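Local coordinates for leucine aminopeptidase 1, chloroplastic (Solanum lycopersicum, PDB 5D8N), which removes N-terminal amino acids, preferably leucine, from peptides as a magnesium-dependent homohexameric aminopeptidase, and also has chaperone activity, at residues V40-D45 and S187-G192; M56-N61 and A83-D88; P277-L282 and L396-N401. The protein carries 1 engineered substitution. All coordinates share one frame; numbering follows the deposited sequence.

Overall arrangement
Following the chain from its N terminus, the loop 40-45 between strands 31-35 and 46-52 meets strand 187-191 in contact 1, closing a loop about 142 residues long. Contact 2 is nested inside that span, joining the loop 56-61 to helix 79-86 after only 22 residues. Both belong to the N-terminal part of the subunit; their nearest atoms are about 14 Å apart, so neither touches the other. Contact 3 opens later, in series with both, and ties strand 278-284 of the catalytic domain to helix 388-401. It lies on the opposite side of the chain's centre, its own centre about 47 Å from that of contact 1 and about 59 Å from that of contact 2.

Contact 1. Residues V40-D45 and S187-G192; sequences VQWQGD and SLDILG
Trp42 NE1 donates its N-H to Asp189 OD2 at 3.0 Å, in a nearly straight bond (162° at the hydrogen). The oxygen sits close to the indole plane, at the ring's edge, and takes the N-H on its anti lone pair, while the carboxylate plane stands 81° from that of the ring. Two residues along the strand, Leu191 pushes its CD1 methyl against the root of the indole, 3.8 Å from Trp42 CB and just a little farther from CG. Gly44 N lies 3.5 Å above one face of the indole, displaced toward the rim. The chi1 of Trp42, -179°, carries CG away from its own backbone N and swings the indole toward the strand. That strand, 187-191, runs parallel to 31-35 and 139-144 in the mixed sheet of the N-terminal domain, a member of the macro-domain clan, and residues 40-45 belong to the connection from strand 31-35 to 46-52. Farther out, Ala141 of strand 139-144 touches both Trp42 and Leu191, and Lys35 lies against Asp189 and Leu191. Asp45 OD2 meanwhile accepts the backbone N-H groups of Arg138 and Asn139, fastening the end of the connection to the start of strand 139-144.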
ATOM      1  N   VAL A  40     -12.540  59.077  17.017  1.00 44.06           N
ATOM      2  CA  VAL A  40     -12.065  60.019  15.999  1.00 46.17           C
ATOM      3  C   VAL A  40     -10.928  60.894  16.493  1.00 48.59           C
ATOM      4  O   VAL A  40     -10.205  61.477  15.685  1.00 55.14           O
ATOM      5  CB  VAL A  40     -13.159  60.940  15.436  1.00 47.11           C
ATOM      6  CG1 VAL A  40     -14.226  60.114  14.743  1.00 49.10           C
ATOM      7  CG2 VAL A  40     -13.783  61.788  16.534  1.00 50.16           C
ATOM      8  N   GLN A  41     -10.733  60.934  17.809  1.00 47.02           N
ATOM      9  CA  GLN A  41      -9.666  61.746  18.369  1.00 51.24           C
ATOM     10  C   GLN A  41      -8.456  60.931  18.767  1.00 46.91           C
ATOM     11  O   GLN A  41      -7.454  61.516  19.160  1.00 51.03           O
ATOM     12  CB  GLN A  41     -10.164  62.592  19.544  1.00 62.29           C
ATOM     13  CG  GLN A  41     -11.024  63.765  19.076  1.00 70.11           C
ATOM     14  CD  GLN A  41     -12.010  64.260  20.118  1.00 88.08           C
ATOM     15  OE1 GLN A  41     -13.232  64.228  19.929  1.00 99.49           O
ATOM     16  NE2 GLN A  41     -11.474  64.778  21.213  1.00 90.22           N
ATOM     17  N   TRP A  42      -8.506  59.607  18.624  1.00 42.18           N
ATOM     18  CA  TRP A  42      -7.403  58.766  19.067  1.00 35.39           C
ATOM     19  C   TRP A  42      -6.232  58.909  18.102  1.00 35.29           C
ATOM     20  O   TRP A  42      -6.441  59.010  16.907  1.00 33.13           O
ATOM     21  CB  TRP A  42      -7.831  57.297  19.185  1.00 34.61           C
ATOM     22  CG  TRP A  42      -6.739  56.394  19.669  1.00 31.52           C
ATOM     23  CD1 TRP A  42      -6.349  56.167  20.965  1.00 29.71           C
ATOM     24  CD2 TRP A  42      -5.788  55.720  18.843  1.00 31.08           C
ATOM     25  NE1 TRP A  42      -5.224  55.369  20.982  1.00 30.86           N
ATOM     26  CE2 TRP A  42      -4.890  55.052  19.691  1.00 31.45           C
ATOM     27  CE3 TRP A  42      -5.674  55.538  17.461  1.00 32.89           C
ATOM     28  CZ2 TRP A  42      -3.867  54.255  19.198  1.00 31.96           C
ATOM     29  CZ3 TRP A  42      -4.623  54.816  16.975  1.00 32.54           C
ATOM     30  CH2 TRP A  42      -3.732  54.176  17.838  1.00 33.52           C
ATOM     31  N   GLN A  43      -5.019  58.975  18.642  1.00 43.10           N
ATOM     32  CA  GLN A  43      -3.810  59.134  17.846  1.00 50.41           C
ATOM     33  C   GLN A  43      -2.763  58.053  18.166  1.00 46.48           C
ATOM     34  O   GLN A  43      -2.525  57.675  19.315  1.00 43.34           O
ATOM     35  CB  GLN A  43      -3.236  60.557  17.987  1.00 61.37           C
ATOM     36  CG  GLN A  43      -3.581  61.540  16.855  1.00 78.93           C
ATOM     37  CD  GLN A  43      -2.952  61.217  15.496  1.00 95.45           C
ATOM     38  OE1 GLN A  43      -1.915  60.546  15.401  1.00 94.24           O
ATOM     39  NE2 GLN A  43      -3.556  61.748  14.433  1.00 87.01           N
ATOM     40  N   GLY A  44      -2.248  57.439  17.107  1.00 42.04           N
ATOM     41  CA  GLY A  44      -1.252  56.378  17.222  1.00 38.59           C
ATOM     42  C   GLY A  44      -1.070  55.723  15.865  1.00 36.36           C
ATOM     43  O   GLY A  44      -1.504  56.276  14.856  1.00 36.80           O
ATOM     44  N   ASP A  45      -0.497  54.524  15.840  1.00 33.06           N
ATOM     45  CA  ASP A  45      -0.023  53.959  14.589  1.00 34.45           C
ATOM     46  C   ASP A  45      -1.129  53.300  13.761  1.00 33.91           C
ATOM     47  O   ASP A  45      -1.061  53.262  12.539  1.00 37.99           O
ATOM     48  CB  ASP A  45       1.081  52.947  14.849  1.00 32.29           C
ATOM     49  CG  ASP A  45       2.257  53.546  15.577  1.00 35.65           C
ATOM     50  OD1 ASP A  45       2.502  54.755  15.405  1.00 38.07           O
ATOM     51  OD2 ASP A  45       2.919  52.825  16.353  1.00 36.96           O
ATOM     52  N   SER A 187       1.513  48.526  22.786  1.00 30.04           N
ATOM     53  CA  SER A 187       0.312  48.898  23.519  1.00 28.10           C
ATOM     54  C   SER A 187      -0.954  48.707  22.698  1.00 24.79           C
ATOM     55  O   SER A 187      -0.961  48.865  21.487  1.00 26.46           O
ATOM     56  CB  SER A 187       0.418  50.327  24.055  1.00 32.74           C
ATOM     57  OG  SER A 187       0.229  51.313  23.057  1.00 36.28           O
ATOM     58  N   LEU A 188      -2.045  48.440  23.396  1.00 24.94           N
ATOM     59  CA  LEU A 188      -3.374  48.365  22.812  1.00 22.99           C
ATOM     60  C   LEU A 188      -4.302  49.196  23.676  1.00 25.36           C
ATOM     61  O   LEU A 188      -4.448  48.926  24.876  1.00 25.12           O
ATOM     62  CB  LEU A 188      -3.849  46.912  22.795  1.00 21.78           C
ATOM     63  CG  LEU A 188      -5.356  46.682  22.592  1.00 21.21           C
ATOM     64  CD1 LEU A 188      -5.824  47.058  21.204  1.00 19.52           C
ATOM     65  CD2 LEU A 188      -5.704  45.233  22.862  1.00 22.55           C
ATOM     66  N   ASP A 189      -4.990  50.133  23.027  1.00 26.77           N
ATOM     67  CA  ASP A 189      -6.080  50.895  23.631  1.00 28.08           C
ATOM     68  C   ASP A 189      -7.394  50.359  23.089  1.00 28.07           C
ATOM     69  O   ASP A 189      -7.612  50.309  21.888  1.00 30.66           O
ATOM     70  CB  ASP A 189      -5.942  52.392  23.303  1.00 29.08           C
ATOM     71  CG  ASP A 189      -4.702  53.017  23.926  1.00 33.11           C
ATOM     72  OD1 ASP A 189      -4.280  52.546  25.006  1.00 35.18           O
ATOM     73  OD2 ASP A 189      -4.143  53.983  23.360  1.00 35.35           O
ATOM     74  N   ILE A 190      -8.236  49.869  23.980  1.00 28.44           N
ATOM     75  CA  ILE A 190      -9.559  49.448  23.609  1.00 27.76           C
ATOM     76  C   ILE A 190     -10.530  50.590  23.882  1.00 30.57           C
ATOM     77  O   ILE A 190     -10.642  51.076  25.008  1.00 29.50           O
ATOM     78  CB  ILE A 190      -9.941  48.183  24.392  1.00 27.43           C
ATOM     79  CG1 ILE A 190      -8.941  47.063  24.065  1.00 29.53           C
ATOM     80  CG2 ILE A 190     -11.353  47.741  24.027  1.00 25.76           C
ATOM     81  CD1 ILE A 190      -9.122  45.832  24.924  1.00 31.40           C
ATOM     82  N   LEU A 191     -11.279  50.957  22.853  1.00 32.53           N
ATOM     83  CA  LEU A 191     -12.099  52.162  22.869  1.00 31.67           C
ATOM     84  C   LEU A 191     -13.577  51.839  22.692  1.00 31.66           C
ATOM     85  O   LEU A 191     -13.954  50.823  22.094  1.00 30.68           O
ATOM     86  CB  LEU A 191     -11.681  53.116  21.748  1.00 32.79           C
ATOM     87  CG  LEU A 191     -10.192  53.449  21.609  1.00 32.91           C
ATOM     88  CD1 LEU A 191      -9.975  54.413  20.441  1.00 35.10           C
ATOM     89  CD2 LEU A 191      -9.630  54.018  22.902  1.00 30.75           C
ATOM     90  N   GLY A 192     -14.400  52.676  23.320  1.00 32.41           N
ATOM     91  CA  GLY A 192     -15.845  52.652  23.112  1.00 31.76           C
ATOM     92  C   GLY A 192     -16.585  51.634  23.964  1.00 34.04           C
ATOM     93  O   GLY A 192     -17.763  51.391  23.713  1.00 33.59           O
TER

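Contact 2. Residues M56-N61 and A83-D88; sequences MARDEN and ASSEED. With EDO (1,2-ethanediol), chain M.
Arg58 lays one face of its guanidinium over Ser85 CB, with NH2 3.7 Å from that carbon, while Ser84 CB meets the edge of the same group near its plane. The side chain reaches the helix by running extended from CG to NE. NH2 also comes within 3.4 Å of Ser85 N, but both are donors, so nothing is bonded there; NH2 hydrogen-bonds instead to Ser81 O, one turn earlier in helix 79-86. NH1 binds Ser62 O and, more weakly, a water at 3.0 Å, which is in turn hydrogen-bonded to Ser85 OG at 2.9 Å. The guanidinium is thus held from both amino groups, and Phe64 packs against Arg58 and Ser84. Beyond the helix, a 1,2-ethanediol, probably from the crystallisation liquor, hydrogen-bonds through O2 to Glu87 O at 3.2 Å, and its C2 lies 3.6 Å from Glu87 CB. Glu87 OE2 forms a salt bridge with Arg105 of the second subunit, which Glu86 OE1 also engages. An alanine here would remove the Glu87 carboxylate and would probably leave Arg105 of the second subunit with one acidic partner fewer. The helix itself ends in a Schellman motif: Phe89 N returns to Ser84 O and Asp88 N to Ser85 O, with Asp88 at positive phi as the C-prime residue.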
ATOM      1  N   MET A  56     -21.899  48.600   7.588  1.00 37.39           N
ATOM      2  CA  MET A  56     -21.378  49.138   6.322  1.00 40.84           C
ATOM      3  C   MET A  56     -22.445  49.665   5.355  1.00 47.62           C
ATOM      4  O   MET A  56     -22.154  50.011   4.206  1.00 46.09           O
ATOM      5  CB  MET A  56     -20.550  48.062   5.614  1.00 36.86           C
ATOM      6  CG  MET A  56     -19.356  47.590   6.418  1.00 35.48           C
ATOM      7  SD  MET A  56     -18.247  48.932   6.888  1.00 40.21           S
ATOM      8  CE  MET A  56     -17.819  49.553   5.261  1.00 36.99           C
ATOM      9  N   ALA A  57     -23.685  49.778   5.816  1.00 50.17           N
ATOM     10  CA  ALA A  57     -24.751  50.240   4.929  1.00 49.87           C
ATOM     11  C   ALA A  57     -24.477  51.663   4.446  1.00 48.68           C
ATOM     12  O   ALA A  57     -23.984  52.515   5.192  1.00 52.63           O
ATOM     13  CB  ALA A  57     -26.096  50.181   5.636  1.00 56.05           C
ATOM     14  N   ARG A  58     -24.836  51.928   3.196  1.00 48.16           N
ATOM     15  CA  ARG A  58     -24.690  53.267   2.645  1.00 48.69           C
ATOM     16  C   ARG A  58     -26.029  53.896   2.293  1.00 48.40           C
ATOM     17  O   ARG A  58     -27.034  53.197   2.155  1.00 49.53           O
ATOM     18  CB  ARG A  58     -23.796  53.216   1.414  1.00 48.20           C
ATOM     19  CG  ARG A  58     -22.405  52.689   1.718  1.00 49.24           C
ATOM     20  CD  ARG A  58     -21.598  52.554   0.445  1.00 50.93           C
ATOM     21  NE  ARG A  58     -20.221  52.123   0.690  1.00 45.13           N
ATOM     22  CZ  ARG A  58     -19.149  52.797   0.276  1.00 43.50           C
ATOM     23  NH1 ARG A  58     -19.279  53.984  -0.325  1.00 40.92           N
ATOM     24  NH2 ARG A  58     -17.941  52.265   0.416  1.00 41.07           N
ATOM     25  N   ASP A  59     -26.046  55.223   2.231  1.00 49.38           N
ATOM     26  CA  ASP A  59     -27.252  55.959   1.834  1.00 58.30           C
ATOM     27  C   ASP A  59     -27.343  56.162   0.315  1.00 64.48           C
ATOM     28  O   ASP A  59     -26.551  55.569  -0.433  1.00 57.77           O
ATOM     29  CB  ASP A  59     -27.350  57.280   2.615  1.00 56.94           C
ATOM     30  CG  ASP A  59     -26.217  58.248   2.307  1.00 56.75           C
ATOM     31  OD1 ASP A  59     -25.517  58.097   1.268  1.00 50.97           O
ATOM     32  OD2 ASP A  59     -26.064  59.190   3.121  1.00 50.13           O
ATOM     33  N   GLU A  60     -28.267  57.032  -0.092  0.50 65.97           N
ATOM     34  CA  GLU A  60     -28.554  57.380  -1.481  0.50 70.60           C
ATOM     35  C   GLU A  60     -27.321  57.883  -2.240  0.50 70.69           C
ATOM     36  O   GLU A  60     -27.180  57.666  -3.448  0.50 67.88           O
ATOM     37  CB  GLU A  60     -29.611  58.495  -1.433  0.50 76.78           C
ATOM     38  CG  GLU A  60     -30.577  58.596  -2.604  0.50 79.42           C
ATOM     39  CD  GLU A  60     -32.010  58.818  -2.149  0.50 69.83           C
ATOM     40  OE1 GLU A  60     -32.747  59.599  -2.790  0.50 65.53           O
ATOM     41  OE2 GLU A  60     -32.404  58.199  -1.140  0.50 65.56           O
ATOM     42  N   ASN A  61     -26.533  58.690  -1.529  1.00 72.54           N
ATOM     43  CA  ASN A  61     -25.278  59.295  -2.001  1.00 71.25           C
ATOM     44  C   ASN A  61     -24.020  58.442  -1.834  1.00 65.67           C
ATOM     45  O   ASN A  61     -22.906  58.967  -1.906  1.00 57.61           O
ATOM     46  CB  ASN A  61     -25.029  60.593  -1.218  1.00 77.19           C
ATOM     47  CG  ASN A  61     -26.083  61.646  -1.477  1.00 80.34           C
ATOM     48  OD1 ASN A  61     -26.850  61.548  -2.432  1.00 80.90           O
ATOM     49  ND2 ASN A  61     -26.082  62.692  -0.659  1.00 81.98           N
ATOM     50  N   ALA A  83     -12.156  53.729  -1.012  1.00 32.62           N
ATOM     51  CA  ALA A  83     -11.298  52.572  -0.969  1.00 32.54           C
ATOM     52  C   ALA A  83     -12.162  51.342  -0.690  1.00 35.05           C
ATOM     53  O   ALA A  83     -11.958  50.283  -1.282  1.00 33.46           O
ATOM     54  CB  ALA A  83     -10.241  52.754   0.120  1.00 31.57           C
ATOM     55  N   SER A  84     -13.103  51.471   0.238  1.00 32.07           N
ATOM     56  CA  SER A  84     -13.943  50.336   0.619  1.00 31.92           C
ATOM     57  C   SER A  84     -14.791  49.796  -0.534  1.00 31.38           C
ATOM     58  O   SER A  84     -14.942  48.580  -0.691  1.00 32.59           O
ATOM     59  CB  SER A  84     -14.875  50.736   1.769  1.00 33.01           C
ATOM     60  OG  SER A  84     -14.122  50.949   2.941  1.00 37.56           O
ATOM     61  N   SER A  85     -15.415  50.680  -1.305  1.00 31.75           N
ATOM     62  CA  SER A  85     -16.189  50.194  -2.450  1.00 33.32           C
ATOM     63  C   SER A  85     -15.264  49.658  -3.545  1.00 30.14           C
ATOM     64  O   SER A  85     -15.519  48.598  -4.096  1.00 29.70           O
ATOM     65  CB  SER A  85     -17.135  51.256  -3.022  1.00 34.93           C
ATOM     66  OG  SER A  85     -16.402  52.372  -3.467  1.00 39.86           O
ATOM     67  N   GLU A  86     -14.113  50.282  -3.752  1.00 30.39           N
ATOM     68  CA  GLU A  86     -13.191  49.817  -4.807  1.00 29.35           C
ATOM     69  C   GLU A  86     -12.725  48.394  -4.485  1.00 30.25           C
ATOM     70  O   GLU A  86     -12.510  47.562  -5.379  1.00 25.83           O
ATOM     71  CB  GLU A  86     -11.985  50.748  -4.929  1.00 29.02           C
ATOM     72  CG  GLU A  86     -12.278  52.066  -5.637  1.00 31.79           C
ATOM     73  CD  GLU A  86     -11.231  53.132  -5.377  1.00 32.85           C
ATOM     74  OE1 GLU A  86     -10.078  52.805  -4.986  1.00 34.05           O
ATOM     75  OE2 GLU A  86     -11.548  54.306  -5.629  1.00 34.01           O
ATOM     76  N   GLU A  87     -12.504  48.152  -3.193  1.00 29.34           N
ATOM     77  CA  GLU A  87     -11.947  46.886  -2.766  1.00 28.11           C
ATOM     78  C   GLU A  87     -13.057  45.915  -2.374  1.00 27.12           C
ATOM     79  O   GLU A  87     -12.779  44.852  -1.832  1.00 29.86           O
ATOM     80  CB  GLU A  87     -10.934  47.090  -1.639  1.00 29.83           C
ATOM     81  CG  GLU A  87      -9.760  47.961  -2.074  1.00 30.74           C
ATOM     82  CD  GLU A  87      -8.829  48.362  -0.947  1.00 31.91           C
ATOM     83  OE1 GLU A  87      -8.663  47.552  -0.004  1.00 33.16           O
ATOM     84  OE2 GLU A  87      -8.244  49.481  -1.026  1.00 33.13           O
ATOM     85  N   ASP A  88     -14.301  46.269  -2.681  1.00 31.24           N
ATOM     86  CA  ASP A  88     -15.447  45.391  -2.450  1.00 35.95           C
ATOM     87  C   ASP A  88     -15.588  44.970  -0.974  1.00 35.10           C
ATOM     88  O   ASP A  88     -15.884  43.817  -0.677  1.00 37.18           O
ATOM     89  CB  ASP A  88     -15.322  44.164  -3.361  1.00 41.78           C
ATOM     90  CG  ASP A  88     -16.626  43.410  -3.524  1.00 48.19           C
ATOM     91  OD1 ASP A  88     -17.680  44.056  -3.641  1.00 51.91           O
ATOM     92  OD2 ASP A  88     -16.598  42.164  -3.530  1.00 52.38           O
TER
HETATM   93  C1  EDO M 604      -7.732  43.577  -0.931  1.00 66.33           C
HETATM   94  O1  EDO M 604      -8.424  42.917   0.134  1.00 68.96           O
HETATM   95  C2  EDO M 604      -8.731  44.286  -1.840  1.00 64.15           C
HETATM   96  O2  EDO M 604      -9.874  43.475  -2.176  1.00 58.24           O
HETATM   97  O   HOH W   1     -17.571  54.860  -2.675  1.00 44.57           O

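Contact 3. Residues P277-L282 and L396-N401; sequences PYFIHL and LIYACN
Tyr398 OH takes a weak hydrogen bond from His281 ND1, 2.9 Å long but sharply bent, with only 116° at the hydrogen. The bond joins two layers of the M17 catalytic domain, where helix 388-401 packs across a mixed sheet and strand 278-284 lies between strands 247-252 and 347-358, antiparallel to both. Phe279 and His281, two residues apart on the strand, send their rings toward the helix, and Tyr398 meets both. With its chi1 at -175°, CG of Tyr398 is anti to the backbone N, which carries the ring out over the strand.

His281 ND1 lies at the edge of the tyrosine ring, near its plane. Relative to the imidazole, the tyrosine comes edge-on: Tyr398 CE1 sits 3.5 Å above one imidazole face, displaced toward the rim, in an offset edge-to-face pair whose centroids are 5.1 Å apart. The other nitrogen of the imidazole, NE2, is hydrogen-bonded to His350 ND1 of strand 347-358, so the firmer hold is at NE2, with ND1 only weakly bonded. An acetate, probably from the crystallisation liquor, lies about 4 Å from the His281 side chain.

Phe279 completes an aromatic cluster with His281 and Tyr398. It directs its edge at a face of Tyr398, the planes 61° apart and the centroids 4.7 Å, and Ile352 of strand 347-358 touches both side chains. The phenylalanine side chain is about 11 Å from that of Lys300, a magnesium ligand on strand 293-305, and Arg389, predicted to be an active-site residue, stands near the start of helix 388-401. Within the pair, Phe279 CE1 is centred over the tyrosine ring, while Phe279 CZ slips toward its root, 3.5 Å from Tyr398 CG and 3.6 Å from Tyr398 CB.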
ATOM      1  N   PRO A 277      11.495   9.095  32.524  1.00 24.47           N
ATOM      2  CA  PRO A 277      10.141   9.580  32.692  1.00 24.09           C
ATOM      3  C   PRO A 277       9.898  10.235  34.048  1.00 23.53           C
ATOM      4  O   PRO A 277      10.640   9.971  34.980  1.00 24.31           O
ATOM      5  CB  PRO A 277       9.326   8.305  32.664  1.00 24.72           C
ATOM      6  CG  PRO A 277      10.218   7.303  33.288  1.00 25.61           C
ATOM      7  CD  PRO A 277      11.612   7.669  32.870  1.00 27.32           C
ATOM      8  N   TYR A 278       8.983  11.195  34.093  1.00 21.20           N
ATOM      9  CA  TYR A 278       8.646  11.894  35.315  1.00 21.40           C
ATOM     10  C   TYR A 278       7.140  12.039  35.358  1.00 21.37           C
ATOM     11  O   TYR A 278       6.503  12.495  34.405  1.00 22.77           O
ATOM     12  CB  TYR A 278       9.306  13.278  35.379  1.00 21.92           C
ATOM     13  CG  TYR A 278      10.800  13.186  35.560  1.00 24.27           C
ATOM     14  CD1 TYR A 278      11.356  12.886  36.814  1.00 27.05           C
ATOM     15  CD2 TYR A 278      11.655  13.242  34.473  1.00 26.08           C
ATOM     16  CE1 TYR A 278      12.711  12.632  36.974  1.00 27.26           C
ATOM     17  CE2 TYR A 278      13.016  13.025  34.631  1.00 29.09           C
ATOM     18  CZ  TYR A 278      13.546  12.781  35.886  1.00 29.23           C
ATOM     19  OH  TYR A 278      14.888  12.506  36.016  1.00 33.56           O
ATOM     20  N   PHE A 279       6.586  11.764  36.528  1.00 20.99           N
ATOM     21  CA  PHE A 279       5.148  11.867  36.724  1.00 20.27           C
ATOM     22  C   PHE A 279       4.922  13.180  37.470  1.00 19.61           C
ATOM     23  O   PHE A 279       5.405  13.370  38.581  1.00 20.08           O
ATOM     24  CB  PHE A 279       4.661  10.638  37.502  1.00 19.92           C
ATOM     25  CG  PHE A 279       3.168  10.536  37.603  1.00 21.82           C
ATOM     26  CD1 PHE A 279       2.468  11.248  38.569  1.00 22.14           C
ATOM     27  CD2 PHE A 279       2.481   9.620  36.828  1.00 21.01           C
ATOM     28  CE1 PHE A 279       1.092  11.135  38.673  1.00 21.75           C
ATOM     29  CE2 PHE A 279       1.113   9.500  36.941  1.00 21.70           C
ATOM     30  CZ  PHE A 279       0.409  10.264  37.847  1.00 20.12           C
ATOM     31  N   ILE A 280       4.191  14.075  36.835  1.00 19.29           N
ATOM     32  CA  ILE A 280       4.006  15.427  37.303  1.00 21.49           C
ATOM     33  C   ILE A 280       2.679  15.587  38.015  1.00 21.58           C
ATOM     34  O   ILE A 280       1.612  15.279  37.468  1.00 20.27           O
ATOM     35  CB  ILE A 280       4.051  16.405  36.115  1.00 21.92           C
ATOM     36  CG1 ILE A 280       5.421  16.363  35.445  1.00 20.91           C
ATOM     37  CG2 ILE A 280       3.746  17.809  36.591  1.00 24.01           C
ATOM     38  CD1 ILE A 280       5.430  17.000  34.072  1.00 24.13           C
ATOM     39  N   HIS A 281       2.755  16.072  39.251  1.00 23.03           N
ATOM     40  CA  HIS A 281       1.567  16.367  40.050  1.00 22.31           C
ATOM     41  C   HIS A 281       1.599  17.773  40.644  1.00 21.61           C
ATOM     42  O   HIS A 281       2.366  18.059  41.557  1.00 23.73           O
ATOM     43  CB  HIS A 281       1.406  15.320  41.153  1.00 21.86           C
ATOM     44  CG  HIS A 281       0.160  15.479  41.963  1.00 23.21           C
ATOM     45  ND1 HIS A 281       0.010  14.912  43.213  1.00 23.22           N
ATOM     46  CD2 HIS A 281      -0.951  16.234  41.756  1.00 24.24           C
ATOM     47  CE1 HIS A 281      -1.191  15.211  43.683  1.00 23.92           C
ATOM     48  NE2 HIS A 281      -1.786  16.030  42.831  1.00 22.66           N
ATOM     49  N   LEU A 282       0.809  18.670  40.083  1.00 21.10           N
ATOM     50  CA  LEU A 282       0.631  20.004  40.661  1.00 20.86           C
ATOM     51  C   LEU A 282      -0.717  20.048  41.342  1.00 20.94           C
ATOM     52  O   LEU A 282      -1.665  19.378  40.905  1.00 21.61           O
ATOM     53  CB  LEU A 282       0.633  21.073  39.576  1.00 19.68           C
ATOM     54  CG  LEU A 282       1.919  21.250  38.778  1.00 20.95           C
ATOM     55  CD1 LEU A 282       1.681  22.168  37.585  1.00 21.14           C
ATOM     56  CD2 LEU A 282       2.986  21.853  39.664  1.00 23.21           C
ATOM     57  N   LEU A 396      -4.936   8.307  35.369  1.00 17.91           N
ATOM     58  CA  LEU A 396      -6.311   8.403  35.790  1.00 17.42           C
ATOM     59  C   LEU A 396      -6.536   7.719  37.133  1.00 18.18           C
ATOM     60  O   LEU A 396      -7.301   8.198  37.969  1.00 19.19           O
ATOM     61  CB  LEU A 396      -7.222   7.852  34.692  1.00 16.31           C
ATOM     62  CG  LEU A 396      -7.391   8.713  33.445  1.00 17.09           C
ATOM     63  CD1 LEU A 396      -8.088   7.919  32.331  1.00 18.11           C
ATOM     64  CD2 LEU A 396      -8.222   9.962  33.693  1.00 18.09           C
ATOM     65  N   ILE A 397      -5.904   6.571  37.325  1.00 18.51           N
ATOM     66  CA  ILE A 397      -5.985   5.868  38.600  1.00 18.76           C
ATOM     67  C   ILE A 397      -5.409   6.781  39.668  1.00 19.85           C
ATOM     68  O   ILE A 397      -6.015   6.950  40.711  1.00 20.32           O
ATOM     69  CB  ILE A 397      -5.205   4.546  38.550  1.00 19.29           C
ATOM     70  CG1 ILE A 397      -5.945   3.547  37.654  1.00 19.55           C
ATOM     71  CG2 ILE A 397      -5.055   3.939  39.935  1.00 21.32           C
ATOM     72  CD1 ILE A 397      -5.066   2.431  37.097  1.00 20.49           C
ATOM     73  N   TYR A 398      -4.279   7.426  39.383  1.00 19.05           N
ATOM     74  CA  TYR A 398      -3.668   8.337  40.339  1.00 20.65           C
ATOM     75  C   TYR A 398      -4.593   9.498  40.664  1.00 22.51           C
ATOM     76  O   TYR A 398      -4.781   9.873  41.819  1.00 21.59           O
ATOM     77  CB  TYR A 398      -2.371   8.894  39.757  1.00 21.52           C
ATOM     78  CG  TYR A 398      -1.582   9.758  40.707  1.00 24.07           C
ATOM     79  CD1 TYR A 398      -1.784  11.115  40.769  1.00 22.40           C
ATOM     80  CD2 TYR A 398      -0.651   9.202  41.567  1.00 26.82           C
ATOM     81  CE1 TYR A 398      -1.082  11.902  41.659  1.00 21.93           C
ATOM     82  CE2 TYR A 398       0.113   9.992  42.420  1.00 25.84           C
ATOM     83  CZ  TYR A 398      -0.136  11.339  42.481  1.00 24.74           C
ATOM     84  OH  TYR A 398       0.659  12.135  43.275  1.00 24.46           O
ATOM     85  N   ALA A 399      -5.219  10.062  39.634  1.00 22.69           N
ATOM     86  CA  ALA A 399      -6.167  11.142  39.864  1.00 22.32           C
ATOM     87  C   ALA A 399      -7.291  10.683  40.792  1.00 22.04           C
ATOM     88  O   ALA A 399      -7.711  11.423  41.702  1.00 23.77           O
ATOM     89  CB  ALA A 399      -6.733  11.663  38.543  1.00 22.01           C
ATOM     90  N   CYS A 400      -7.871   9.529  40.500  1.00 19.90           N
ATOM     91  CA  CYS A 400      -8.946   9.032  41.349  1.00 21.47           C
ATOM     92  C   CYS A 400      -8.465   8.841  42.793  1.00 23.48           C
ATOM     93  O   CYS A 400      -9.210   9.087  43.720  1.00 25.32           O
ATOM     94  CB  CYS A 400      -9.547   7.737  40.809  1.00 22.76           C
ATOM     95  SG  CYS A 400     -10.430   7.946  39.243  1.00 26.25           S
ATOM     96  N   ASN A 401      -7.206   8.460  42.971  1.00 24.31           N
ATOM     97  CA  ASN A 401      -6.655   8.230  44.295  1.00 27.56           C
ATOM     98  C   ASN A 401      -6.347   9.498  45.058  1.00 28.04           C
ATOM     99  O   ASN A 401      -6.142   9.424  46.264  1.00 28.25           O
ATOM    100  CB  ASN A 401      -5.379   7.384  44.234  1.00 27.79           C
ATOM    101  CG  ASN A 401      -5.671   5.932  43.933  1.00 26.41           C
ATOM    102  OD1 ASN A 401      -6.796   5.486  44.092  1.00 28.45           O
ATOM    103  ND2 ASN A 401      -4.691   5.217  43.421  1.00 25.69           N
TER